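Local coordinates for protein succinate-semialdehyde dehydrogenase (NAD(P)(+)) (PDB 3RH9) that probably oxidises succinate semialdehyde to succinate with NAD(P)+ as electron acceptor, as a member of the aldehyde dehydrogenase family, at residues A[149-154]-A[472-477]; A[165-170]-A[229-234]. All coordinates share one frame; numbering follows the deposited sequence.

Contact 1. Residues A[149-154]-A[472-477]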
loop_
_atom_site.group_PDB
_atom_site.type_symbol
_atom_site.label_atom_id
_atom_site.label_comp_id
_atom_site.label_asym_id
_atom_site.label_seq_id
_atom_site.Cartn_x
_atom_site.Cartn_y
_atom_site.Cartn_z
ATOM N N GLY A 149 8.137 -11.643 3.875
ATOM C CA GLY A 149 9.103 -11.926 4.906
ATOM C C GLY A 149 8.320 -12.055 6.174
ATOM O O GLY A 149 7.110 -12.246 6.122
ATOM N N VAL A 150 9.003 -11.953 7.305
ATOM C CA VAL A 150 8.349 -12.059 8.607
ATOM C C VAL A 150 7.444 -10.844 8.890
ATOM O O VAL A 150 7.892 -9.688 8.845
ATOM C CB VAL A 150 9.390 -12.248 9.756
ATOM C CG1 VAL A 150 8.712 -12.213 11.101
ATOM C CG2 VAL A 150 10.133 -13.549 9.581
ATOM N N THR A 151 6.175 -11.101 9.182
ATOM C CA THR A 151 5.259 -10.000 9.436
ATOM C C THR A 151 4.852 -9.893 10.894
ATOM O O THR A 151 4.845 -10.868 11.614
ATOM C CB THR A 151 3.996 -10.109 8.566
ATOM O OG1 THR A 151 3.334 -11.355 8.826
ATOM C CG2 THR A 151 4.383 -10.062 7.112
ATOM N N GLY A 152 4.510 -8.689 11.316
ATOM C CA GLY A 152 3.933 -8.482 12.621
ATOM C C GLY A 152 2.448 -8.272 12.478
ATOM O O GLY A 152 2.010 -7.343 11.810
ATOM N N LEU A 153 1.672 -9.151 13.095
ATOM C CA LEU A 153 0.221 -9.050 13.071
ATOM C C LEU A 153 -0.310 -8.444 14.385
ATOM O O LEU A 153 -0.211 -9.081 15.462
ATOM C CB LEU A 153 -0.388 -10.434 12.836
ATOM C CG LEU A 153 0.113 -11.191 11.604
ATOM C CD1 LEU A 153 -0.856 -12.274 11.216
ATOM C CD2 LEU A 153 0.291 -10.248 10.456
ATOM N N ILE A 154 -0.861 -7.229 14.304
ATOM C CA ILE A 154 -1.328 -6.516 15.493
ATOM C C ILE A 154 -2.831 -6.277 15.460
ATOM O O ILE A 154 -3.352 -5.645 14.525
ATOM C CB ILE A 154 -0.594 -5.176 15.652
ATOM C CG1 ILE A 154 0.874 -5.346 15.286
ATOM C CG2 ILE A 154 -0.732 -4.632 17.057
ATOM C CD1 ILE A 154 1.682 -4.087 15.503
ATOM N N PHE A 472 -3.282 -11.168 -1.611
ATOM C CA PHE A 472 -2.054 -10.541 -2.110
ATOM C C PHE A 472 -1.406 -9.537 -1.154
ATOM O O PHE A 472 -0.449 -8.864 -1.524
ATOM C CB PHE A 472 -2.283 -9.877 -3.476
ATOM C CG PHE A 472 -2.308 -10.847 -4.612
ATOM C CD1 PHE A 472 -3.462 -11.536 -4.921
ATOM C CD2 PHE A 472 -1.172 -11.085 -5.364
ATOM C CE1 PHE A 472 -3.481 -12.439 -5.954
ATOM C CE2 PHE A 472 -1.189 -11.987 -6.404
ATOM C CZ PHE A 472 -2.342 -12.667 -6.692
ATOM N N GLU A 473 -1.915 -9.436 0.061
ATOM C CA GLU A 473 -1.374 -8.476 1.007
ATOM C C GLU A 473 0.042 -8.830 1.440
ATOM O O GLU A 473 0.931 -7.976 1.441
ATOM C CB GLU A 473 -2.278 -8.380 2.235
ATOM C CG GLU A 473 -3.577 -7.620 1.995
ATOM C CD GLU A 473 -3.457 -6.149 2.354
ATOM O OE1 GLU A 473 -2.548 -5.458 1.808
ATOM O OE2 GLU A 473 -4.276 -5.692 3.195
ATOM N N PHE A 474 0.251 -10.088 1.811
ATOM C CA PHE A 474 1.539 -10.495 2.357
ATOM C C PHE A 474 2.556 -11.020 1.354
ATOM O O PHE A 474 3.447 -11.775 1.725
ATOM C CB PHE A 474 1.331 -11.512 3.469
ATOM C CG PHE A 474 0.546 -10.967 4.606
ATOM C CD1 PHE A 474 -0.822 -11.171 4.677
ATOM C CD2 PHE A 474 1.163 -10.195 5.578
ATOM C CE1 PHE A 474 -1.550 -10.658 5.717
ATOM C CE2 PHE A 474 0.436 -9.669 6.616
ATOM C CZ PHE A 474 -0.923 -9.903 6.686
ATOM N N VAL A 475 2.442 -10.618 0.096
ATOM C CA VAL A 475 3.435 -11.017 -0.888
ATOM C C VAL A 475 4.082 -9.819 -1.584
ATOM O O VAL A 475 3.481 -8.745 -1.685
ATOM C CB VAL A 475 2.834 -11.962 -1.921
ATOM C CG1 VAL A 475 2.573 -13.303 -1.286
ATOM C CG2 VAL A 475 1.540 -11.377 -2.485
ATOM N N GLU A 476 5.327 -10.008 -2.028
ATOM C CA GLU A 476 6.024 -9.030 -2.871
ATOM C C GLU A 476 6.047 -9.560 -4.294
ATOM O O GLU A 476 6.508 -10.668 -4.531
ATOM C CB GLU A 476 7.468 -8.837 -2.402
ATOM C CG GLU A 476 7.659 -8.085 -1.093
ATOM C CD GLU A 476 7.389 -6.602 -1.247
ATOM O OE1 GLU A 476 6.751 -6.232 -2.261
ATOM O OE2 GLU A 476 7.797 -5.813 -0.351
ATOM N N ALA A 477 5.535 -8.796 -5.244
ATOM C CA ALA A 477 5.555 -9.264 -6.614
ATOM C C ALA A 477 6.972 -9.107 -7.131
ATOM O O ALA A 477 7.659 -8.164 -6.778
ATOM C CB ALA A 477 4.574 -8.496 -7.464
#
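Phe474 meets Thr151 and Leu153 on strand 151-154 of the parallel sheet of the Rossmann-like, cofactor-binding domain, where the turn 472-474 brings the chain past that strand before strand 475-482 starts. In the turn, the carbonyl O of Glu473 takes a hydrogen bond from Lys252 NZ, tying it to strand 252-256. Phe474 alone among 472-477 reaches across to 149-154 in earnest. Its CG lies beside the backbone N (chi1 -61°), which sends the ring toward the strand. Thr151 CG2 comes to the ring edge, near the ring plane, 3.6 Å from Phe474 CD2; the two side chains cross at about a right angle. Leu153 approaches obliquely through one methyl, with CD2 3.9 Å from Phe474 CE2. No hydrogen bond links the two segments, so the grip is apolar, and it is completed by Ala170 and Ala174 of helix 162-174 and by Met229 (a selenomethionine) of strand 229-233. With an alanine in place of Phe474, Thr151 CG2 and Leu153 CD2 would probably lose their aromatic neighbour and a gap would open between the turn, the sheet and helix 162-174. Val475, whose CB points away from 149-154, begins strand 475-482, which belongs to a separate antiparallel sheet beside strand 140-147. Glu476 turns to the second subunit: its OE1 forms a salt bridge with Arg464 NH2 of that chain, the same nitrogen that hydrogen-bonds Ala477 O.

Contact 2. Residues A[165-170]-A[229-234]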
loop_
_atom_site.group_PDB
_atom_site.type_symbol
_atom_site.label_atom_id
_atom_site.label_comp_id
_atom_site.label_asym_id
_atom_site.label_seq_id
_atom_site.Cartn_x
_atom_site.Cartn_y
_atom_site.Cartn_z
ATOM N N ALA A 165 -7.833 -13.698 12.368
ATOM C CA ALA A 165 -8.156 -14.704 11.356
ATOM C C ALA A 165 -7.998 -14.152 9.945
ATOM O O ALA A 165 -7.544 -14.860 9.043
ATOM C CB ALA A 165 -9.558 -15.239 11.559
ATOM N N LYS A 166 -8.381 -12.887 9.764
ATOM C CA LYS A 166 -8.242 -12.212 8.479
ATOM C C LYS A 166 -6.771 -12.097 8.107
ATOM O O LYS A 166 -6.394 -12.269 6.951
ATOM C CB LYS A 166 -8.855 -10.804 8.511
ATOM C CG LYS A 166 -10.352 -10.731 8.834
ATOM C CD LYS A 166 -10.776 -9.279 9.073
ATOM C CE LYS A 166 -12.291 -9.122 9.130
ATOM N NZ LYS A 166 -12.732 -7.676 9.207
ATOM N N LYS A 167 -5.933 -11.799 9.084
ATOM C CA LYS A 167 -4.546 -11.519 8.777
ATOM C C LYS A 167 -3.738 -12.791 8.582
ATOM O O LYS A 167 -2.872 -12.854 7.720
ATOM C CB LYS A 167 -3.908 -10.644 9.862
ATOM C CG LYS A 167 -4.586 -9.316 10.083
ATOM C CD LYS A 167 -3.772 -8.431 11.023
ATOM C CE LYS A 167 -4.507 -7.139 11.322
ATOM N NZ LYS A 167 -4.752 -6.350 10.086
ATOM N N LEU A 168 -4.020 -13.802 9.393
ATOM C CA LEU A 168 -3.163 -14.977 9.449
ATOM C C LEU A 168 -3.459 -15.946 8.316
ATOM O O LEU A 168 -2.556 -16.565 7.776
ATOM C CB LEU A 168 -3.279 -15.660 10.802
ATOM C CG LEU A 168 -2.283 -16.795 11.021
ATOM C CD1 LEU A 168 -0.922 -16.414 10.454
ATOM C CD2 LEU A 168 -2.194 -17.194 12.503
ATOM N N SER A 169 -4.724 -16.058 7.943
ATOM C CA SER A 169 -5.103 -16.833 6.772
ATOM C C SER A 169 -4.394 -16.354 5.503
ATOM O O SER A 169 -3.969 -17.165 4.681
ATOM C CB SER A 169 -6.607 -16.784 6.573
ATOM O OG SER A 169 -7.066 -15.448 6.618
ATOM N N ALA A 170 -4.266 -15.040 5.332
ATOM C CA ALA A 170 -3.570 -14.496 4.158
ATOM C C ALA A 170 -2.052 -14.644 4.280
ATOM O O ALA A 170 -1.380 -14.984 3.322
ATOM C CB ALA A 170 -3.960 -13.044 3.904
HETATM N N MSE A 229 7.000 -6.177 6.872
HETATM C CA MSE A 229 5.616 -5.769 6.797
HETATM C C MSE A 229 4.871 -5.847 8.118
HETATM O O MSE A 229 5.022 -6.798 8.876
HETATM C CB MSE A 229 4.873 -6.588 5.754
HETATM C CG MSE A 229 3.385 -6.591 5.966
HETATM SE SE MSE A 229 2.445 -6.930 4.308
HETATM C CE MSE A 229 0.669 -6.281 4.827
ATOM N N LEU A 230 4.041 -4.838 8.359
ATOM C CA LEU A 230 3.169 -4.806 9.509
ATOM C C LEU A 230 1.710 -4.782 9.078
ATOM O O LEU A 230 1.323 -3.977 8.231
ATOM C CB LEU A 230 3.467 -3.569 10.340
ATOM C CG LEU A 230 4.446 -3.764 11.492
ATOM C CD1 LEU A 230 5.840 -3.995 10.967
ATOM C CD2 LEU A 230 4.398 -2.549 12.382
ATOM N N SER A 231 0.902 -5.669 9.654
ATOM C CA SER A 231 -0.538 -5.616 9.446
ATOM C C SER A 231 -1.227 -5.251 10.763
ATOM O O SER A 231 -1.272 -6.056 11.691
ATOM C CB SER A 231 -1.075 -6.935 8.880
ATOM O OG SER A 231 -2.459 -6.835 8.565
ATOM N N PHE A 232 -1.751 -4.027 10.824
ATOM C CA PHE A 232 -2.312 -3.466 12.053
ATOM C C PHE A 232 -3.792 -3.055 11.930
ATOM O O PHE A 232 -4.172 -2.274 11.053
ATOM C CB PHE A 232 -1.469 -2.266 12.523
ATOM C CG PHE A 232 -2.141 -1.416 13.573
ATOM C CD1 PHE A 232 -3.053 -0.414 13.213
ATOM C CD2 PHE A 232 -1.870 -1.614 14.924
ATOM C CE1 PHE A 232 -3.683 0.364 14.186
ATOM C CE2 PHE A 232 -2.497 -0.831 15.903
ATOM C CZ PHE A 232 -3.400 0.156 15.529
ATOM N N THR A 233 -4.619 -3.592 12.817
ATOM C CA THR A 233 -5.969 -3.092 12.987
ATOM C C THR A 233 -6.024 -2.472 14.367
ATOM O O THR A 233 -5.534 -3.064 15.318
ATOM C CB THR A 233 -7.012 -4.222 12.894
ATOM O OG1 THR A 233 -7.022 -4.766 11.572
ATOM C CG2 THR A 233 -8.389 -3.707 13.201
ATOM N N GLY A 234 -6.602 -1.282 14.481
ATOM C CA GLY A 234 -6.724 -0.620 15.770
ATOM C C GLY A 234 -7.083 0.852 15.688
ATOM O O GLY A 234 -7.804 1.263 14.790
#
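Lys167 reaches from helix 165-170 to strand 229-233 with its side chain laid alongside Ser231 and its amino end placed between two hydroxyls. The chain is extended as far as CE, then bends at the last torsion (chi4 -61°), and this bend brings NZ between Ser231 OG and Thr233 OG1. On the way, Lys167 CD and CE run beside the hydroxyl OG and the carbonyl O of Ser231, and the amino end goes on beyond them. Lys167 NZ donates to Ser231 OG at 2.8 Å and to Thr233 OG1 at 3.1 Å, and the two oxygens lie on nearly opposite sides of the nitrogen. The hydroxyls come from residues two apart, both with CB directed toward the helix, whereas Phe232 between them points away. Rotation of Ser231 OG to the position anti to its own backbone nitrogen (chi1 -175°) brings that hydroxyl to Lys167 NZ, and Thr233, crossed obliquely by the lysine, offers OG1 rather than its methyl. Buried as it is, the lysine has a stronger partner in Glu465 OE2, with which NZ forms a salt bridge. Thr233 also touches Glu256, the predicted active-site residue, with about 3 Å between the nearest side-chain atoms, so the polar cluster borders the probable catalytic centre. Helix and strand run nearly antiparallel (156°), their axes 9.9 Å apart, as expected of a helix packed on a Rossmann-like sheet; helix 103-123 covers Ala165, Lys166 and Ser169, and strand 229-233 lies between strands 151-154 and 252-256.

In the fold
Contacts 1 and 2 have centres 8 Å apart, and both reach the parallel sheet of the cofactor-binding domain. Strands 151-154 and 229-233 are parallel neighbours there, with probable hydrogen bonds from Ile154 N to Ser231 O and from Ser231 N to Gly152 O. Segments 149-154, 165-170, 229-234 and 472-477 follow in that order along the chain. Helix 162-174 is the connection of a beta-alpha-beta crossover from strand 151-154 to strand 178-181, and packs beside the turn 472-474: Phe474 CE1 reaches Lys167 O. The two contacts therefore join the sheet, one of its covering helices and the C-terminal strand, which leads toward the subunit interface.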